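Local coordinates for DUF411 domain-containing protein (Pseudomonas aeruginosa, PDB 6WIS) that binds a cysteine-bridged tetranuclear copper cluster and probably helps the bacterium resist copper, at residues V92-P95 with G96-M99. Numbering follows the deposited sequence.
Sequences VGSP and GMEM. With CU (copper (II) ion), chain F; ZN (zinc ion), chain J.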
loop_
_atom_site.group_PDB
_atom_site.type_symbol
_atom_site.label_atom_id
_atom_site.label_comp_id
_atom_site.label_asym_id
_atom_site.label_seq_id
_atom_site.Cartn_x
_atom_site.Cartn_y
_atom_site.Cartn_z
ATOM N N VAL A 92 -2.041 -8.312 10.856
ATOM C CA VAL A 92 -3.232 -7.920 11.609
ATOM C C VAL A 92 -2.922 -6.641 12.384
ATOM O O VAL A 92 -1.827 -6.473 12.927
ATOM C CB VAL A 92 -3.684 -9.063 12.542
ATOM C CG1 VAL A 92 -4.851 -8.621 13.432
ATOM C CG2 VAL A 92 -4.109 -10.273 11.738
ATOM N N GLY A 93 -3.877 -5.721 12.423
ATOM C CA GLY A 93 -3.690 -4.445 13.078
ATOM C C GLY A 93 -3.306 -3.310 12.149
ATOM O O GLY A 93 -3.403 -2.142 12.547
ATOM N N SER A 94 -2.870 -3.615 10.932
ATOM C CA SER A 94 -2.639 -2.560 9.957
ATOM C C SER A 94 -3.985 -2.032 9.462
ATOM O O SER A 94 -5.014 -2.706 9.601
ATOM C CB SER A 94 -1.775 -3.080 8.808
ATOM O OG SER A 94 -2.435 -4.090 8.055
ATOM N N PRO A 95 -4.014 -0.825 8.891
ATOM C CA PRO A 95 -5.313 -0.224 8.527
ATOM C C PRO A 95 -6.038 -1.041 7.468
ATOM O O PRO A 95 -5.472 -1.393 6.427
ATOM C CB PRO A 95 -4.944 1.171 8.000
ATOM C CG PRO A 95 -3.530 1.423 8.432
ATOM C CD PRO A 95 -2.873 0.093 8.671
ATOM N N GLY A 96 -7.309 -1.334 7.735
ATOM C CA GLY A 96 -8.077 -2.224 6.893
ATOM C C GLY A 96 -7.936 -3.689 7.244
ATOM O O GLY A 96 -8.727 -4.501 6.761
HETATM N N MSE A 97 -6.985 -4.036 8.103
HETATM C CA MSE A 97 -6.764 -5.403 8.594
HETATM C C MSE A 97 -6.925 -5.424 10.122
HETATM O O MSE A 97 -6.442 -6.316 10.799
HETATM C CB MSE A 97 -5.363 -5.903 8.205
HETATM C CG MSE A 97 -5.236 -6.624 6.791
HETATM SE SE MSE A 97 -6.348 -8.255 6.661
HETATM C CE MSE A 97 -5.420 -9.213 8.120
ATOM N N GLU A 98 -7.584 -4.427 10.702
ATOM C CA GLU A 98 -7.584 -4.352 12.157
ATOM C C GLU A 98 -8.646 -5.294 12.731
ATOM O O GLU A 98 -9.771 -5.380 12.218
ATOM C CB GLU A 98 -7.790 -2.912 12.632
ATOM C CG GLU A 98 -9.179 -2.395 12.571
ATOM C CD GLU A 98 -9.619 -1.976 11.182
ATOM O OE1 GLU A 98 -8.871 -2.113 10.174
ATOM O OE2 GLU A 98 -10.757 -1.501 11.133
HETATM N N MSE A 99 -8.267 -6.042 13.762
HETATM C CA MSE A 99 -9.175 -6.998 14.392
HETATM C C MSE A 99 -8.989 -7.006 15.916
HETATM O O MSE A 99 -8.468 -7.978 16.477
HETATM C CB MSE A 99 -8.931 -8.403 13.825
HETATM C CG MSE A 99 -9.147 -8.506 12.326
HETATM SE SE MSE A 99 -8.855 -10.239 11.572
HETATM C CE MSE A 99 -9.044 -9.699 9.741
HETATM CU CU CU F . -6.318 -9.272 4.482
HETATM ZN ZN ZN J . -11.283 -0.600 9.096
#
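Between S94 and M97 the chain folds back in a type II beta turn, closed by M97 N donating to S94 O at 2.8 Å, and a second backbone bond, from G93 N to the O of the same M97 at 3.1 Å and nearly straight (172°), ties the two arms together. G96 takes the third place of the turn with a positive phi, a backbone conformation that suits glycine. CB of M97, a selenomethionine, lies 3.4 Å from S94 OG, whose hydrogen bond goes back to P91 O. Bends at chi2 (-61°) and chi3 (-62°) curl the M97 chain so that SE binds the copper at 2.4 Å, while CE swings back to within 4.0 Å of V92 CG2, the two side chains crossing at about a right angle. The turn belongs to the loop between strands 84-86 and 106-111, and it illustrates how a tight turn and the residue after it can serve two metal sites: M97 closes the turn and shares its copper with C15 and M90, within the cysteine-bridged cluster, and E98, next along, joins D18 and H22 on zinc. E98 binds that zinc through OE2 at 2.3 Å, and its other oxygen, OE1, accepts a weak hydrogen bond from G96 N that links the carboxylate to the turn. At the open ends of the two arms, V92 CG1 meets CB of M99, also a selenomethionine, at 4.1 Å.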